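Local coordinates for putative uncharacterized protein (Chaetomium thermophilum, PDB 5T8V), which probably helps load cohesin onto chromatin, this chain being the large HEAT-repeat C-terminal part of the loader, at residues Glu235-Ala239 and Glu240-Val244; Arg161-Gly165 and Ile166-Leu170; Ser187-Lys190 and Arg191-Pro195; Phe295-Ala298 and Asp299-Ile303; Thr53-Ala56 and Pro57-Thr60. One frame throughout, in Å; residues are numbered along the deposited sequence.

Contact 1. Residues Glu235-Ala239 and Glu240-Val244; sequences ETANA and ERDSV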
loop_
_atom_site.group_PDB
_atom_site.type_symbol
_atom_site.label_atom_id
_atom_site.label_comp_id
_atom_site.label_asym_id
_atom_site.label_seq_id
_atom_site.Cartn_x
_atom_site.Cartn_y
_atom_site.Cartn_z
ATOM N N GLU A 235 -25.066 -31.669 18.023
ATOM C CA GLU A 235 -24.050 -32.078 17.053
ATOM C C GLU A 235 -24.669 -33.037 16.043
ATOM O O GLU A 235 -24.516 -34.257 16.114
ATOM C CB GLU A 235 -22.850 -32.702 17.755
ATOM C CG GLU A 235 -21.708 -31.733 17.976
ATOM C CD GLU A 235 -20.374 -32.435 18.128
ATOM O OE1 GLU A 235 -20.287 -33.386 18.934
ATOM O OE2 GLU A 235 -19.416 -32.043 17.428
ATOM N N THR A 236 -25.377 -32.459 15.081
ATOM C CA THR A 236 -25.796 -33.208 13.908
ATOM C C THR A 236 -24.573 -33.778 13.199
ATOM O O THR A 236 -23.486 -33.195 13.221
ATOM C CB THR A 236 -26.587 -32.300 12.963
ATOM O OG1 THR A 236 -27.785 -31.860 13.615
ATOM C CG2 THR A 236 -26.955 -33.026 11.681
ATOM N N ALA A 237 -24.755 -34.936 12.573
ATOM C CA ALA A 237 -23.663 -35.577 11.860
ATOM C C ALA A 237 -23.396 -34.870 10.534
ATOM O O ALA A 237 -24.247 -34.159 9.991
ATOM C CB ALA A 237 -23.976 -37.051 11.613
ATOM N N ASN A 238 -22.188 -35.079 10.013
ATOM C CA ASN A 238 -21.780 -34.464 8.756
ATOM C C ASN A 238 -22.708 -34.892 7.626
ATOM O O ASN A 238 -23.538 -34.103 7.163
ATOM C CB ASN A 238 -20.330 -34.827 8.429
ATOM C CG ASN A 238 -19.386 -34.558 9.584
ATOM O OD1 ASN A 238 -19.740 -33.877 10.548
ATOM N ND2 ASN A 238 -18.171 -35.089 9.492
ATOM N N ALA A 239 -22.575 -36.137 7.178
ATOM C CA ALA A 239 -23.417 -36.701 6.137
ATOM C C ALA A 239 -24.346 -37.746 6.738
ATOM O O ALA A 239 -24.142 -38.221 7.858
ATOM C CB ALA A 239 -22.572 -37.330 5.024
ATOM N N GLU A 240 -25.379 -38.105 5.976
ATOM C CA GLU A 240 -26.377 -39.065 6.443
ATOM C C GLU A 240 -25.861 -40.501 6.274
ATOM O O GLU A 240 -26.439 -41.329 5.567
ATOM C CB GLU A 240 -27.694 -38.835 5.707
ATOM C CG GLU A 240 -28.478 -37.626 6.230
ATOM C CD GLU A 240 -29.838 -37.469 5.574
ATOM O OE1 GLU A 240 -30.047 -38.037 4.482
ATOM O OE2 GLU A 240 -30.700 -36.775 6.154
ATOM N N ARG A 241 -24.736 -40.793 6.936
ATOM C CA ARG A 241 -24.186 -42.143 6.903
ATOM C C ARG A 241 -23.777 -42.567 8.309
ATOM O O ARG A 241 -23.874 -43.746 8.673
ATOM C CB ARG A 241 -22.987 -42.228 5.961
ATOM C CG ARG A 241 -23.224 -41.655 4.570
ATOM C CD ARG A 241 -22.045 -41.949 3.661
ATOM N NE ARG A 241 -20.861 -41.160 4.012
ATOM C CZ ARG A 241 -20.321 -40.200 3.261
ATOM N NH1 ARG A 241 -20.833 -39.882 2.077
ATOM N NH2 ARG A 241 -19.244 -39.553 3.693
ATOM N N ASP A 242 -23.317 -41.605 9.112
ATOM C CA ASP A 242 -22.874 -41.872 10.476
ATOM C C ASP A 242 -23.833 -41.282 11.508
ATOM O O ASP A 242 -23.427 -40.931 12.619
ATOM C CB ASP A 242 -21.453 -41.355 10.700
ATOM C CG ASP A 242 -21.200 -40.023 10.035
ATOM O OD1 ASP A 242 -22.165 -39.258 9.846
ATOM O OD2 ASP A 242 -20.027 -39.747 9.703
ATOM N N SER A 243 -25.115 -41.203 11.162
ATOM C CA SER A 243 -26.159 -40.752 12.071
ATOM C C SER A 243 -27.207 -41.845 12.208
ATOM O O SER A 243 -27.591 -42.473 11.218
ATOM C CB SER A 243 -26.814 -39.468 11.566
ATOM O OG SER A 243 -27.395 -39.670 10.289
ATOM N N VAL A 244 -27.670 -42.066 13.440
ATOM C CA VAL A 244 -28.660 -43.111 13.691
ATOM C C VAL A 244 -29.916 -42.857 12.867
ATOM O O VAL A 244 -30.466 -43.772 12.241
ATOM C CB VAL A 244 -28.979 -43.197 15.194
ATOM C CG1 VAL A 244 -30.043 -44.255 15.460
ATOM C CG2 VAL A 244 -27.718 -43.507 15.988
#

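Contact 2. Residues Arg161-Gly165 and Ile166-Leu170; sequences RLIDG and IIMPL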
loop_
_atom_site.group_PDB
_atom_site.type_symbol
_atom_site.label_atom_id
_atom_site.label_comp_id
_atom_site.label_asym_id
_atom_site.label_seq_id
_atom_site.Cartn_x
_atom_site.Cartn_y
_atom_site.Cartn_z
ATOM N N ARG A 161 -34.863 -34.237 30.675
ATOM C CA ARG A 161 -34.357 -35.604 30.593
ATOM C C ARG A 161 -34.355 -36.116 29.157
ATOM O O ARG A 161 -33.535 -36.973 28.809
ATOM C CB ARG A 161 -35.182 -36.527 31.491
ATOM C CG ARG A 161 -35.363 -35.998 32.907
ATOM C CD ARG A 161 -35.497 -37.109 33.940
ATOM N NE ARG A 161 -36.611 -38.017 33.669
ATOM C CZ ARG A 161 -37.885 -37.760 33.955
ATOM N NH1 ARG A 161 -38.236 -36.608 34.514
ATOM N NH2 ARG A 161 -38.816 -38.659 33.672
ATOM N N LEU A 162 -35.257 -35.609 28.315
ATOM C CA LEU A 162 -35.251 -35.985 26.905
ATOM C C LEU A 162 -34.034 -35.415 26.193
ATOM O O LEU A 162 -33.400 -36.104 25.386
ATOM C CB LEU A 162 -36.534 -35.505 26.226
ATOM C CG LEU A 162 -37.793 -36.346 26.445
ATOM C CD1 LEU A 162 -39.011 -35.600 25.927
ATOM C CD2 LEU A 162 -37.670 -37.705 25.767
ATOM N N ILE A 163 -33.694 -34.158 26.477
ATOM C CA ILE A 163 -32.535 -33.543 25.838
ATOM C C ILE A 163 -31.248 -34.199 26.326
ATOM O O ILE A 163 -30.377 -34.560 25.527
ATOM C CB ILE A 163 -32.536 -32.025 26.093
ATOM C CG1 ILE A 163 -33.745 -31.388 25.401
ATOM C CG2 ILE A 163 -31.242 -31.385 25.592
ATOM C CD1 ILE A 163 -34.027 -29.978 25.833
ATOM N N ASP A 164 -31.111 -34.372 27.643
ATOM C CA ASP A 164 -29.876 -34.930 28.188
ATOM C C ASP A 164 -29.719 -36.405 27.836
ATOM O O ASP A 164 -28.606 -36.867 27.560
ATOM C CB ASP A 164 -29.842 -34.750 29.707
ATOM C CG ASP A 164 -29.552 -33.324 30.124
ATOM O OD1 ASP A 164 -28.888 -32.595 29.357
ATOM O OD2 ASP A 164 -29.985 -32.934 31.229
ATOM N N GLY A 165 -30.816 -37.159 27.835
ATOM C CA GLY A 165 -30.733 -38.607 27.824
ATOM C C GLY A 165 -30.975 -39.296 26.496
ATOM O O GLY A 165 -30.677 -40.486 26.365
ATOM N N ILE A 166 -31.511 -38.583 25.505
ATOM C CA ILE A 166 -31.872 -39.222 24.242
ATOM C C ILE A 166 -31.438 -38.370 23.054
ATOM O O ILE A 166 -30.643 -38.814 22.220
ATOM C CB ILE A 166 -33.386 -39.508 24.196
ATOM C CG1 ILE A 166 -33.757 -40.477 25.327
ATOM C CG2 ILE A 166 -33.779 -40.083 22.838
ATOM C CD1 ILE A 166 -35.210 -40.918 25.353
ATOM N N ILE A 167 -31.955 -37.144 22.970
ATOM C CA ILE A 167 -31.759 -36.329 21.771
ATOM C C ILE A 167 -30.274 -36.080 21.534
ATOM O O ILE A 167 -29.732 -36.389 20.464
ATOM C CB ILE A 167 -32.542 -35.009 21.890
ATOM C CG1 ILE A 167 -34.033 -35.293 22.099
ATOM C CG2 ILE A 167 -32.352 -34.160 20.642
ATOM C CD1 ILE A 167 -34.827 -34.095 22.574
ATOM N N MET A 168 -29.592 -35.521 22.533
ATOM C CA MET A 168 -28.174 -35.207 22.376
ATOM C C MET A 168 -27.325 -36.454 22.170
ATOM O O MET A 168 -26.578 -36.509 21.177
ATOM C CB MET A 168 -27.695 -34.397 23.585
ATOM C CG MET A 168 -28.452 -33.088 23.802
ATOM S SD MET A 168 -28.189 -31.860 22.504
ATOM C CE MET A 168 -26.465 -31.448 22.755
ATOM N N PRO A 169 -27.381 -37.476 23.030
ATOM C CA PRO A 169 -26.538 -38.660 22.790
ATOM C C PRO A 169 -26.835 -39.361 21.477
ATOM O O PRO A 169 -25.926 -39.960 20.889
ATOM C CB PRO A 169 -26.838 -39.560 23.999
ATOM C CG PRO A 169 -28.128 -39.061 24.556
ATOM C CD PRO A 169 -28.160 -37.596 24.275
ATOM N N LEU A 170 -28.080 -39.312 20.994
ATOM C CA LEU A 170 -28.383 -39.909 19.698
ATOM C C LEU A 170 -27.779 -39.094 18.564
ATOM O O LEU A 170 -27.224 -39.658 17.615
ATOM C CB LEU A 170 -29.893 -40.043 19.512
ATOM C CG LEU A 170 -30.541 -41.287 20.126
ATOM C CD1 LEU A 170 -32.053 -41.175 20.075
ATOM C CD2 LEU A 170 -30.089 -42.543 19.405
#

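Contact 3. Residues Ser187-Lys190 and Arg191-Pro195; sequences SSCK and RRILP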
loop_
_atom_site.group_PDB
_atom_site.type_symbol
_atom_site.label_atom_id
_atom_site.label_comp_id
_atom_site.label_asym_id
_atom_site.label_seq_id
_atom_site.Cartn_x
_atom_site.Cartn_y
_atom_site.Cartn_z
ATOM N N SER A 187 -29.744 -48.044 14.935
ATOM C CA SER A 187 -30.016 -47.960 13.506
ATOM C C SER A 187 -30.972 -49.056 13.059
ATOM O O SER A 187 -31.691 -48.886 12.069
ATOM C CB SER A 187 -28.706 -48.045 12.721
ATOM O OG SER A 187 -27.830 -46.984 13.065
ATOM N N SER A 188 -30.995 -50.185 13.769
ATOM C CA SER A 188 -31.907 -51.269 13.428
ATOM C C SER A 188 -33.349 -51.000 13.853
ATOM O O SER A 188 -34.248 -51.716 13.399
ATOM C CB SER A 188 -31.420 -52.575 14.060
ATOM O OG SER A 188 -32.163 -53.681 13.581
ATOM N N CYS A 189 -33.597 -49.995 14.705
ATOM C CA CYS A 189 -34.949 -49.649 15.142
ATOM C C CYS A 189 -35.220 -48.148 14.997
ATOM O O CYS A 189 -36.004 -47.561 15.765
ATOM C CB CYS A 189 -35.190 -50.114 16.577
ATOM S SG CYS A 189 -33.990 -49.508 17.775
ATOM N N LYS A 190 -34.561 -47.515 14.025
ATOM C CA LYS A 190 -34.978 -46.207 13.524
ATOM C C LYS A 190 -36.478 -45.969 13.664
ATOM O O LYS A 190 -36.904 -45.008 14.313
ATOM C CB LYS A 190 -34.621 -46.054 12.042
ATOM C CG LYS A 190 -33.151 -46.028 11.713
ATOM C CD LYS A 190 -32.958 -45.928 10.207
ATOM C CE LYS A 190 -31.489 -45.850 9.831
ATOM N NZ LYS A 190 -30.740 -47.062 10.260
ATOM N N ARG A 191 -37.287 -46.832 13.041
ATOM C CA ARG A 191 -38.713 -46.553 12.915
ATOM C C ARG A 191 -39.383 -46.419 14.271
ATOM O O ARG A 191 -40.403 -45.730 14.392
ATOM C CB ARG A 191 -39.401 -47.650 12.107
ATOM C CG ARG A 191 -40.719 -47.200 11.493
ATOM C CD ARG A 191 -41.248 -48.204 10.491
ATOM N NE ARG A 191 -42.097 -47.567 9.493
ATOM C CZ ARG A 191 -42.548 -48.168 8.397
ATOM N NH1 ARG A 191 -42.235 -49.433 8.144
ATOM N NH2 ARG A 191 -43.313 -47.496 7.549
ATOM N N ARG A 192 -38.843 -47.078 15.293
ATOM C CA ARG A 192 -39.366 -46.896 16.638
ATOM C C ARG A 192 -38.798 -45.646 17.290
ATOM O O ARG A 192 -39.455 -45.052 18.152
ATOM C CB ARG A 192 -39.063 -48.123 17.494
ATOM C CG ARG A 192 -39.630 -49.419 16.930
ATOM C CD ARG A 192 -39.551 -50.554 17.936
ATOM N NE ARG A 192 -40.368 -50.290 19.119
ATOM C CZ ARG A 192 -40.479 -51.112 20.156
ATOM N NH1 ARG A 192 -39.823 -52.266 20.172
ATOM N NH2 ARG A 192 -41.249 -50.780 21.185
ATOM N N ILE A 193 -37.596 -45.223 16.892
ATOM C CA ILE A 193 -37.026 -44.016 17.488
ATOM C C ILE A 193 -37.736 -42.765 16.975
ATOM O O ILE A 193 -37.981 -41.822 17.738
ATOM C CB ILE A 193 -35.512 -43.949 17.226
ATOM C CG1 ILE A 193 -34.817 -45.139 17.885
ATOM C CG2 ILE A 193 -34.935 -42.634 17.767
ATOM C CD1 ILE A 193 -33.355 -45.268 17.533
ATOM N N LEU A 194 -38.068 -42.726 15.683
ATOM C CA LEU A 194 -38.592 -41.496 15.090
ATOM C C LEU A 194 -39.832 -40.972 15.799
ATOM O O LEU A 194 -39.850 -39.781 16.164
ATOM C CB LEU A 194 -38.873 -41.721 13.602
ATOM C CG LEU A 194 -37.832 -41.132 12.649
ATOM C CD1 LEU A 194 -36.448 -41.696 12.941
ATOM C CD2 LEU A 194 -38.231 -41.402 11.206
ATOM N N PRO A 195 -40.888 -41.760 16.009
ATOM C CA PRO A 195 -42.064 -41.225 16.717
ATOM C C PRO A 195 -41.723 -40.604 18.060
ATOM O O PRO A 195 -42.326 -39.595 18.444
ATOM C CB PRO A 195 -42.965 -42.457 16.866
ATOM C CG PRO A 195 -42.573 -43.343 15.742
ATOM C CD PRO A 195 -41.099 -43.144 15.559
#

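Contact 4. Residues Phe295-Ala298 and Asp299-Ile303; sequences FKLA and DGSSI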
loop_
_atom_site.group_PDB
_atom_site.type_symbol
_atom_site.label_atom_id
_atom_site.label_comp_id
_atom_site.label_asym_id
_atom_site.label_seq_id
_atom_site.Cartn_x
_atom_site.Cartn_y
_atom_site.Cartn_z
ATOM N N PHE A 295 -25.747 -24.240 9.746
ATOM C CA PHE A 295 -27.127 -23.779 9.598
ATOM C C PHE A 295 -27.323 -23.361 8.145
ATOM O O PHE A 295 -26.876 -22.287 7.731
ATOM C CB PHE A 295 -27.417 -22.631 10.560
ATOM C CG PHE A 295 -28.866 -22.239 10.623
ATOM C CD1 PHE A 295 -29.731 -22.870 11.499
ATOM C CD2 PHE A 295 -29.359 -21.230 9.815
ATOM C CE1 PHE A 295 -31.058 -22.506 11.563
ATOM C CE2 PHE A 295 -30.689 -20.863 9.877
ATOM C CZ PHE A 295 -31.539 -21.501 10.752
ATOM N N LYS A 296 -27.990 -24.212 7.371
ATOM C CA LYS A 296 -28.172 -23.964 5.950
ATOM C C LYS A 296 -29.312 -22.984 5.723
ATOM O O LYS A 296 -30.367 -23.075 6.357
ATOM C CB LYS A 296 -28.457 -25.269 5.208
ATOM C CG LYS A 296 -27.425 -26.364 5.439
ATOM C CD LYS A 296 -26.043 -25.959 4.947
ATOM C CE LYS A 296 -25.037 -27.079 5.165
ATOM N NZ LYS A 296 -23.670 -26.716 4.698
ATOM N N LEU A 297 -29.093 -22.043 4.811
ATOM C CA LEU A 297 -30.102 -21.068 4.434
ATOM C C LEU A 297 -30.720 -21.450 3.095
ATOM O O LEU A 297 -30.097 -22.126 2.273
ATOM C CB LEU A 297 -29.497 -19.666 4.341
ATOM C CG LEU A 297 -28.758 -19.174 5.587
ATOM C CD1 LEU A 297 -28.127 -17.817 5.321
ATOM C CD2 LEU A 297 -29.696 -19.110 6.785
ATOM N N ALA A 298 -31.961 -21.006 2.887
ATOM C CA ALA A 298 -32.671 -21.323 1.651
ATOM C C ALA A 298 -31.824 -20.991 0.429
ATOM O O ALA A 298 -31.718 -21.793 -0.504
ATOM C CB ALA A 298 -34.000 -20.568 1.607
ATOM N N ASP A 299 -31.200 -19.810 0.421
ATOM C CA ASP A 299 -30.448 -19.366 -0.747
ATOM C C ASP A 299 -29.240 -20.247 -1.044
ATOM O O ASP A 299 -28.662 -20.121 -2.129
ATOM C CB ASP A 299 -29.995 -17.916 -0.558
ATOM C CG ASP A 299 -28.881 -17.776 0.459
ATOM O OD1 ASP A 299 -28.720 -18.686 1.301
ATOM O OD2 ASP A 299 -28.169 -16.751 0.419
ATOM N N GLY A 300 -28.843 -21.124 -0.121
ATOM C CA GLY A 300 -27.749 -22.049 -0.332
ATOM C C GLY A 300 -26.541 -21.810 0.550
ATOM O O GLY A 300 -25.765 -22.749 0.780
ATOM N N SER A 301 -26.353 -20.590 1.046
ATOM C CA SER A 301 -25.216 -20.293 1.903
ATOM C C SER A 301 -25.424 -20.917 3.284
ATOM O O SER A 301 -26.452 -21.538 3.575
ATOM C CB SER A 301 -25.009 -18.784 2.006
ATOM O OG SER A 301 -26.163 -18.144 2.519
ATOM N N SER A 302 -24.427 -20.742 4.151
ATOM C CA SER A 302 -24.428 -21.372 5.462
ATOM C C SER A 302 -23.830 -20.431 6.494
ATOM O O SER A 302 -22.849 -19.732 6.220
ATOM C CB SER A 302 -23.643 -22.686 5.439
ATOM O OG SER A 302 -24.123 -23.544 4.418
ATOM N N ILE A 303 -24.434 -20.421 7.683
ATOM C CA ILE A 303 -23.949 -19.661 8.826
ATOM C C ILE A 303 -23.959 -20.585 10.034
ATOM O O ILE A 303 -24.609 -21.631 10.038
ATOM C CB ILE A 303 -24.802 -18.404 9.100
ATOM C CG1 ILE A 303 -26.286 -18.777 9.170
ATOM C CG2 ILE A 303 -24.552 -17.352 8.028
ATOM C CD1 ILE A 303 -27.189 -17.645 9.607
#

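Contact 5. Residues Thr53-Ala56 and Pro57-Thr60; sequences TLAA and PTQT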
loop_
_atom_site.group_PDB
_atom_site.type_symbol
_atom_site.label_atom_id
_atom_site.label_comp_id
_atom_site.label_asym_id
_atom_site.label_seq_id
_atom_site.Cartn_x
_atom_site.Cartn_y
_atom_site.Cartn_z
ATOM N N THR A 53 -53.680 -45.395 31.714
ATOM C CA THR A 53 -53.445 -44.125 31.047
ATOM C C THR A 53 -53.846 -44.203 29.576
ATOM O O THR A 53 -54.261 -45.243 29.068
ATOM C CB THR A 53 -51.978 -43.719 31.189
ATOM O OG1 THR A 53 -51.145 -44.719 30.593
ATOM C CG2 THR A 53 -51.610 -43.563 32.658
ATOM N N LEU A 54 -53.729 -43.070 28.888
ATOM C CA LEU A 54 -53.995 -42.999 27.459
ATOM C C LEU A 54 -52.697 -43.190 26.689
ATOM O O LEU A 54 -51.648 -42.666 27.075
ATOM C CB LEU A 54 -54.633 -41.656 27.095
ATOM C CG LEU A 54 -55.990 -41.349 27.737
ATOM C CD1 LEU A 54 -56.406 -39.918 27.450
ATOM C CD2 LEU A 54 -57.060 -42.313 27.249
ATOM N N ALA A 55 -52.769 -43.950 25.601
ATOM C CA ALA A 55 -51.585 -44.217 24.801
ATOM C C ALA A 55 -51.182 -42.975 24.008
ATOM O O ALA A 55 -51.954 -42.029 23.842
ATOM C CB ALA A 55 -51.828 -45.391 23.856
ATOM N N ALA A 56 -49.945 -42.988 23.514
ATOM C CA ALA A 56 -49.434 -41.831 22.787
ATOM C C ALA A 56 -50.264 -41.483 21.556
ATOM O O ALA A 56 -50.492 -40.283 21.321
ATOM C CB ALA A 56 -47.970 -42.071 22.399
ATOM N N PRO A 57 -50.732 -42.435 20.743
ATOM C CA PRO A 57 -51.494 -42.059 19.541
ATOM C C PRO A 57 -52.839 -41.433 19.875
ATOM O O PRO A 57 -53.226 -40.411 19.295
ATOM C CB PRO A 57 -51.662 -43.391 18.797
ATOM C CG PRO A 57 -50.632 -44.303 19.379
ATOM C CD PRO A 57 -50.492 -43.885 20.804
ATOM N N THR A 58 -53.568 -42.047 20.808
ATOM C CA THR A 58 -54.836 -41.466 21.233
ATOM C C THR A 58 -54.625 -40.082 21.833
ATOM O O THR A 58 -55.430 -39.170 21.608
ATOM C CB THR A 58 -55.546 -42.393 22.227
ATOM O OG1 THR A 58 -56.703 -41.732 22.756
ATOM C CG2 THR A 58 -54.638 -42.784 23.379
ATOM N N GLN A 59 -53.542 -39.901 22.591
ATOM C CA GLN A 59 -53.195 -38.567 23.068
ATOM C C GLN A 59 -52.990 -37.612 21.902
ATOM O O GLN A 59 -53.427 -36.458 21.950
ATOM C CB GLN A 59 -51.937 -38.626 23.936
ATOM C CG GLN A 59 -52.180 -39.076 25.368
ATOM C CD GLN A 59 -52.882 -38.020 26.197
ATOM O OE1 GLN A 59 -53.384 -37.032 25.663
ATOM N NE2 GLN A 59 -52.916 -38.220 27.509
ATOM N N THR A 60 -52.329 -38.079 20.840
ATOM C CA THR A 60 -52.135 -37.240 19.660
ATOM C C THR A 60 -53.472 -36.773 19.100
ATOM O O THR A 60 -53.705 -35.568 18.931
ATOM C CB THR A 60 -51.345 -38.003 18.594
ATOM O OG1 THR A 60 -50.022 -38.270 19.074
ATOM C CG2 THR A 60 -51.253 -37.205 17.303
#

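Contact 1. Residues Glu235-Ala239 and Glu240-Val244
An inverse gamma turn centred on Glu240 reverses the chain between Ala239 and Arg241, in the loop that joins helix 218-232 to helix 247-267. Its closing bond is weak: Arg241 N reaches Ala239 O at 2.8 Å with an N-H...O angle of 147°. The side chains on the two ends of the turn also meet. Arg241 bends at chi3 (-71°), which swings its guanidinium back flat under Ala239, whose CB sits over the centre of one face, 4.1 Å from Arg241 CZ. Glu240 points out of the turn, and its OE2 makes a weak bond to Thr247 OG1 at the start of helix 247-267. The end of Asp242 comes back toward the first arm, where its OD1 lies 3.4 Å from Ala237 CB. Arg174, from a neighbouring loop, touches the Asp242 side chain and also bonds Glu235 O, so it reaches both arms of the loop. Farther round, the two arms come together again through small groups. Ser243 OG is taken up by Ile245 O, while the carbon that carries it packs on the methyl of the other arm, Ser243 CB lying 3.7 Å from Ala237 CB.

Contact 2. Residues Arg161-Gly165 and Ile166-Leu170
Ile163 and Ile167 both set CG1 beside the backbone N (chi1 -65° and -58°), and their side chains cross at a slant on helix 149-172 where Ile163 CG1 meets Ile167 CD1 at 4.1 Å. The same rotation leaves Ile163 CG2 anti to its N, facing one residue farther along, and there it packs 3.7 Å from Met168 CG, the two side chains lying side by side. Leu162 and Ile166 also run alongside each other, with Leu162 CD2 4.1 Å from Ile166 CD1. The backbone beneath is not a regular alpha helix. A pi-type widening at 163-165 lets Leu162 O hold two donors, Ile167 N at 3.0 Å and Ile166 N at 3.1 Å. Met168 N likewise bonds five residues back, to Ile163 O at 3.2 Å. The axes of 161-165 and 166-170 differ by 18°. Pro169, with no N-H to give, follows at a kink, its ring resting against the carbonyl of Gly165. Around this bulge, Leu162 and Ile166 pack on helix 190-213 and on Phe102, Ile163 and Met168 on helix 218-232, and Ile167 on both Leu231 of that helix and Phe253 of helix 247-267.

Contact 3. Residues Ser187-Lys190 and Arg191-Pro195
Ile193 lays its CG1 branch over the carbonyl of Cys189, with CG1 3.4 Å from Cys189 O. CG1 sits beside the backbone N (chi1 -62°), and this carries CD1 on toward the thiol, where it comes 4.3 Å from Cys189 SG in a light apolar contact. In the backbone, Cys189 O is gripped by two donors, Ile193 N at 3.0 Å and Arg192 N at 2.9 Å. The arrangement is the first turn of helix 190-213, entered from the short link after helix 180-187. Lys190 O continues the pattern, receiving Leu194 N at 2.9 Å and a weak, bent bond from Ile193 N. Pro195 comes next with no hydrogen to offer the turn before it, and the helix is kinked there. Lys190 reaches the other way. Its chain runs straight to CE and then bends (chi4 61°), bringing NZ to Ser187 O at 2.7 Å. Ser187 O lies near the C-terminal end of helix 180-187, whose dipole may favour the ammonium charge. Several of these exposed side chains, Lys190 and Arg191 among them, touch a crystal neighbour, which may influence how they lie. Cys189 and Arg192 meet Leu117 of helix 112-117, whereas Ile193 packs on Val244.

Contact 4. Residues Phe295-Ala298 and Asp299-Ile303
This is a small antiparallel beta hairpin, with Phe295 facing Ile303 and Lys296 facing Ser302, set in a predominantly helical protein. Phe295 and Ile303 form the hydrogen-bonded pair, Phe295 N to Ile303 O at 2.9 Å and Ile303 N to Phe295 O at 3.1 Å. The strands are connected by a type I turn from Leu297 to Gly300 with a G1 bulge at Gly300-Ser301: Leu297 O takes Gly300 N, Leu297 N bonds Ser301 O, and Gly300 has the positive phi (114°) of that bulge. Asp299 fixes the bend through an Asx turn. Its OD1 accepts Ser301 N from above the carboxylate plane and Ser301 OG on the syn lone pair, the latter at 2.9 Å. On the face of Lys296 and Ser302, a bend in the lysine at chi2 (-62°) returns NZ to Ser302 OG at 3.2 Å. On the other face Ile303 puts CG1 in the crowded position between N and carbonyl carbon (chi1 51°), which brings it 4.0 Å from Phe295 CD2. Leu297 crosses Ile303 at about a right angle, with Leu297 CD2 4.0 Å from Ile303 CD1. Trimming Leu297 to an alanine here would probably open a gap beside Ile303 CD1 and leave the apolar side of the turn poorly packed. Leu297 and Ile303 lie on Cys415, just after helix 402-414, while Phe295 packs on helix 247-267 and on Ala308 of helix 305-315.

Contact 5. Residues Thr53-Ala56 and Pro57-Thr60
Leu54 and Gln59 make the close-packed, buried side of this contact, where strand 52-54 passes into helix 56-71. They cross at about a right angle, and the Gln59 amide lies against the leucine with NE2 3.9 Å from Leu54 CD1. In the glutamine CG lies beside the backbone N (chi1 -80°) and the chain bends at chi2 (-72°), which folds the amide back over the strand end. Its polar end is buried but satisfied, with OE1 bonded to Thr132 OG1 and NE2 also hydrogen-bonded. Changing Gln59 to a leucine would probably leave Thr132 OG1 without its bond to the amide. The exposed side is thinner. Pro57 lies there, its CD meeting Ala55 CB at 3.7 Å and Ala56 CB at 3.5 Å. A proline is tolerated here, since a first-turn residue gives no helical N-H bond. Ala55 holds the N-cap position, though as an alanine it has no side-chain acceptor for the first amides. Helical bonding starts from the carbonyls: Ala56 O takes Thr60 N at 2.9 Å, and Ala55 O appears to take Gln59 N, although the place of that oxygen is less sure. A citrate, probably from the crystallisation liquor, is bound near the Thr60 side chain. Around the junction Leu54 packs on helices 9-36 and 81-96, Thr58 on Tyr23, and Gln59 on Cys90 and on helix 120-136.

From the N terminus the order is contact 5, contact 2, contact 3, contact 1 and contact 4. Each closes a local stretch before the next opens, so none nests or crosses. Contact 5 stands apart, its nearest atoms about 7 Å from contact 3 and about 12 Å from contact 2. The middle three meet directly: Leu170, C-terminal to the bulge of helix 149-172, packs on Ile193 at the start of helix 190-213, and Val244, leaving the loop of 235-244, touches both segments. Their meeting point ties helices 149-172 and 190-213 to the entry of helix 247-267. Contact 4 follows, its hairpin about 7 Å from contact 1 between nearest atoms, leading into helix 305-315.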